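Local coordinates for protein glutathione peroxidase (Trypanosoma cruzi, PDB 3E0U) that probably reduces hydroperoxides as a peroxidase of the glutathione peroxidase family, built on a thioredoxin fold, at residues 4-9 and 18-23. Numbering follows the deposited sequence.
Sequences SIYEFQ and YDLSQH
Tyr6 lays its ring along the turn Leu20-His23 and buries more surface than any other residue here. Its CG stands anti to the carbonyl carbon (chi1 -63°), which carries the ring from the 3-10 turn of residues 5-7 over to the second segment. Its CD1 and CE1 atoms meet that segment. Tyr6 CE1 is 3.1 Å from Leu20 O, which sits at the ring edge, near its plane. Tyr6 CD1 packs against Ser21 CA at 3.7 Å, an oblique approach. Ser21 OG stands off the ring plane, on the side opposite Ile5 CG1, 3.9 Å from Tyr6 CD1. Farther along, Tyr6 OH comes within 2.8 Å of His23 O. One face of the ring is covered from its own segment: Ile5 CG1 sits over the centre, 3.6 Å above the plane. Tyr6 also touches Lys24.

Both segments belong to the loop region that precedes strand 28-33 of the thioredoxin fold. The contact is away from the predicted active-site residue Cys37. It brings together the 3-10 segments 5-7 and 21-23, with Tyr6 nearest Ser21.

Leu20 is the buried apolar side chain from the second segment. Its CB points toward the first segment; with CG anti to the backbone N (chi1 -164°) and chi2 52°, CD2 is set against that segment's backbone. Leu20 CD2 touches Ile5 O at 3.3 Å and Phe8 O at 3.7 Å, so this methyl packs on backbone carbonyls as well as on Ile5 CG1. Leu20 CG rests 4.0 Å from Tyr6 CD1. The carbonyls that flank the contact also serve the turns themselves: Ile5 O accepts from Phe8 N, and Leu20 O accepts from His23 N. Leu62 of strand 60-65 touches Leu20, while Leu28 and Ile30 of strand 28-33 pack on Ile5.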
ATOM      1  N   SER A   4      -3.832 -13.682  -5.518  1.00 46.49           N
ATOM      2  CA  SER A   4      -3.366 -12.346  -5.773  1.00 45.91           C
ATOM      3  C   SER A   4      -4.308 -11.377  -5.073  1.00 44.64           C
ATOM      4  O   SER A   4      -5.374 -11.768  -4.582  1.00 45.60           O
ATOM      5  CB  SER A   4      -3.338 -12.085  -7.286  1.00 45.37           C
ATOM      6  OG  SER A   4      -4.612 -12.376  -7.890  1.00 43.23           O
ATOM      7  N   ILE A   5      -3.912 -10.109  -5.062  1.00 41.97           N
ATOM      8  CA  ILE A   5      -4.678  -9.090  -4.470  1.00 40.97           C
ATOM      9  C   ILE A   5      -5.994  -8.901  -5.229  1.00 43.78           C
ATOM     10  O   ILE A   5      -6.890  -8.207  -4.768  1.00 45.12           O
ATOM     11  CB  ILE A   5      -3.913  -7.710  -4.488  1.00 43.30           C
ATOM     12  CG1 ILE A   5      -3.794  -7.130  -5.892  1.00 39.33           C
ATOM     13  CG2 ILE A   5      -2.571  -7.717  -3.723  1.00 39.40           C
ATOM     14  CD1 ILE A   5      -3.223  -5.729  -5.813  1.00 40.95           C
ATOM     15  N   TYR A   6      -6.047  -9.401  -6.462  1.00 45.01           N
ATOM     16  CA  TYR A   6      -7.191  -9.177  -7.336  1.00 42.63           C
ATOM     17  C   TYR A   6      -8.387 -10.093  -7.069  1.00 42.54           C
ATOM     18  O   TYR A   6      -9.491  -9.931  -7.681  1.00 38.23           O
ATOM     19  CB  TYR A   6      -6.747  -9.261  -8.801  1.00 44.00           C
ATOM     20  CG  TYR A   6      -5.757  -8.183  -9.122  1.00 41.61           C
ATOM     21  CD1 TYR A   6      -6.088  -6.873  -8.957  1.00 39.19           C
ATOM     22  CD2 TYR A   6      -4.451  -8.502  -9.456  1.00 43.41           C
ATOM     23  CE1 TYR A   6      -5.164  -5.884  -9.226  1.00 43.01           C
ATOM     24  CE2 TYR A   6      -3.512  -7.531  -9.705  1.00 42.83           C
ATOM     25  CZ  TYR A   6      -3.864  -6.229  -9.598  1.00 43.14           C
ATOM     26  OH  TYR A   6      -2.937  -5.271  -9.942  1.00 44.41           O
ATOM     27  N   GLU A   7      -8.202 -10.948  -6.065  1.00 40.59           N
ATOM     28  CA  GLU A   7      -9.264 -11.796  -5.579  1.00 41.84           C
ATOM     29  C   GLU A   7      -9.949 -11.094  -4.397  1.00 43.76           C
ATOM     30  O   GLU A   7     -10.745 -11.721  -3.719  1.00 45.00           O
ATOM     31  CB  GLU A   7      -8.727 -13.140  -5.133  1.00 42.26           C
ATOM     32  CG  GLU A   7      -8.095 -13.982  -6.223  1.00 41.11           C
ATOM     33  CD  GLU A   7      -7.581 -15.273  -5.691  1.00 40.54           C
ATOM     34  OE1 GLU A   7      -7.001 -15.315  -4.596  1.00 44.38           O
ATOM     35  OE2 GLU A   7      -7.745 -16.276  -6.353  1.00 43.75           O
ATOM     36  N   PHE A   8      -9.577  -9.831  -4.114  1.00 43.05           N
ATOM     37  CA  PHE A   8     -10.245  -9.027  -3.055  1.00 43.09           C
ATOM     38  C   PHE A   8     -10.908  -7.809  -3.625  1.00 45.54           C
ATOM     39  O   PHE A   8     -10.514  -7.297  -4.702  1.00 43.89           O
ATOM     40  CB  PHE A   8      -9.284  -8.607  -1.948  1.00 41.64           C
ATOM     41  CG  PHE A   8      -8.564  -9.746  -1.371  1.00 41.62           C
ATOM     42  CD1 PHE A   8      -7.487 -10.278  -2.026  1.00 42.80           C
ATOM     43  CD2 PHE A   8      -9.092 -10.441  -0.319  1.00 41.94           C
ATOM     44  CE1 PHE A   8      -6.867 -11.412  -1.569  1.00 41.53           C
ATOM     45  CE2 PHE A   8      -8.429 -11.526   0.188  1.00 35.49           C
ATOM     46  CZ  PHE A   8      -7.380 -12.055  -0.481  1.00 40.46           C
ATOM     47  N   GLN A   9     -11.959  -7.389  -2.928  1.00 46.34           N
ATOM     48  CA  GLN A   9     -12.711  -6.245  -3.354  1.00 50.39           C
ATOM     49  C   GLN A   9     -12.589  -5.180  -2.268  1.00 47.95           C
ATOM     50  O   GLN A   9     -12.659  -5.475  -1.090  1.00 49.12           O
ATOM     51  CB  GLN A   9     -14.163  -6.677  -3.543  1.00 54.83           C
ATOM     52  CG  GLN A   9     -14.728  -6.422  -4.880  1.00 61.52           C
ATOM     53  CD  GLN A   9     -14.835  -4.995  -5.133  1.00 65.20           C
ATOM     54  OE1 GLN A   9     -15.108  -4.234  -4.209  1.00 70.47           O
ATOM     55  NE2 GLN A   9     -14.548  -4.578  -6.358  1.00 66.52           N
ATOM     56  N   TYR A  18     -14.021  -0.172  -5.658  1.00 48.43           N
ATOM     57  CA  TYR A  18     -12.925   0.364  -6.465  1.00 51.03           C
ATOM     58  C   TYR A  18     -12.543  -0.638  -7.540  1.00 50.79           C
ATOM     59  O   TYR A  18     -12.554  -1.853  -7.306  1.00 53.16           O
ATOM     60  CB  TYR A  18     -11.702   0.727  -5.583  1.00 49.31           C
ATOM     61  CG  TYR A  18     -10.460   1.258  -6.330  1.00 47.58           C
ATOM     62  CD1 TYR A  18      -9.244   0.570  -6.255  1.00 45.98           C
ATOM     63  CD2 TYR A  18     -10.491   2.466  -7.040  1.00 45.55           C
ATOM     64  CE1 TYR A  18      -8.125   1.009  -6.969  1.00 45.35           C
ATOM     65  CE2 TYR A  18      -9.356   2.947  -7.704  1.00 42.33           C
ATOM     66  CZ  TYR A  18      -8.211   2.184  -7.718  1.00 45.19           C
ATOM     67  OH  TYR A  18      -7.065   2.632  -8.325  1.00 45.83           O
ATOM     68  N   ASP A  19     -12.202  -0.136  -8.715  1.00 48.81           N
ATOM     69  CA  ASP A  19     -11.687  -1.009  -9.770  1.00 46.84           C
ATOM     70  C   ASP A  19     -10.192  -1.350  -9.482  1.00 47.40           C
ATOM     71  O   ASP A  19      -9.263  -0.675  -9.984  1.00 50.39           O
ATOM     72  CB  ASP A  19     -11.844  -0.302 -11.115  1.00 46.22           C
ATOM     73  CG  ASP A  19     -11.659  -1.237 -12.302  1.00 47.86           C
ATOM     74  OD1 ASP A  19     -11.632  -2.472 -12.138  1.00 49.37           O
ATOM     75  OD2 ASP A  19     -11.567  -0.722 -13.431  1.00 49.40           O
ATOM     76  N   LEU A  20      -9.961  -2.371  -8.659  1.00 42.24           N
ATOM     77  CA  LEU A  20      -8.641  -2.804  -8.373  1.00 40.63           C
ATOM     78  C   LEU A  20      -7.908  -3.431  -9.572  1.00 41.00           C
ATOM     79  O   LEU A  20      -6.688  -3.245  -9.755  1.00 40.73           O
ATOM     80  CB  LEU A  20      -8.690  -3.774  -7.179  1.00 41.76           C
ATOM     81  CG  LEU A  20      -7.404  -4.102  -6.419  1.00 43.32           C
ATOM     82  CD1 LEU A  20      -6.671  -2.834  -5.990  1.00 42.39           C
ATOM     83  CD2 LEU A  20      -7.665  -5.047  -5.219  1.00 41.46           C
ATOM     84  N   SER A  21      -8.655  -4.196 -10.359  1.00 41.34           N
ATOM     85  CA  SER A  21      -8.107  -4.995 -11.461  1.00 44.12           C
ATOM     86  C   SER A  21      -7.562  -4.177 -12.626  1.00 43.56           C
ATOM     87  O   SER A  21      -6.888  -4.739 -13.501  1.00 40.55           O
ATOM     88  CB  SER A  21      -9.136  -6.042 -11.971  1.00 44.81           C
ATOM     89  OG  SER A  21      -9.489  -6.945 -10.916  1.00 45.78           O
ATOM     90  N   GLN A  22      -7.855  -2.868 -12.656  1.00 45.30           N
ATOM     91  CA  GLN A  22      -7.242  -1.994 -13.683  1.00 43.88           C
ATOM     92  C   GLN A  22      -5.686  -1.983 -13.522  1.00 43.97           C
ATOM     93  O   GLN A  22      -4.954  -1.696 -14.447  1.00 43.60           O
ATOM     94  CB  GLN A  22      -7.798  -0.557 -13.622  1.00 41.92           C
ATOM     95  CG  GLN A  22      -7.354   0.260 -12.363  1.00 44.10           C
ATOM     96  CD  GLN A  22      -7.844   1.725 -12.399  1.00 45.73           C
ATOM     97  OE1 GLN A  22      -7.498   2.481 -13.316  1.00 47.86           O
ATOM     98  NE2 GLN A  22      -8.692   2.106 -11.438  1.00 44.71           N
ATOM     99  N   HIS A  23      -5.189  -2.324 -12.342  1.00 42.59           N
ATOM    100  CA  HIS A  23      -3.742  -2.301 -12.089  1.00 43.38           C
ATOM    101  C   HIS A  23      -3.065  -3.630 -12.366  1.00 46.79           C
ATOM    102  O   HIS A  23      -1.875  -3.778 -12.084  1.00 47.95           O
ATOM    103  CB  HIS A  23      -3.489  -1.889 -10.615  1.00 40.27           C
ATOM    104  CG  HIS A  23      -4.032  -0.537 -10.288  1.00 35.61           C
ATOM    105  ND1 HIS A  23      -5.027  -0.347  -9.348  1.00 37.33           N
ATOM    106  CD2 HIS A  23      -3.884   0.650 -10.927  1.00 33.36           C
ATOM    107  CE1 HIS A  23      -5.451   0.906  -9.408  1.00 35.53           C
ATOM    108  NE2 HIS A  23      -4.745   1.538 -10.334  1.00 37.98           N
TER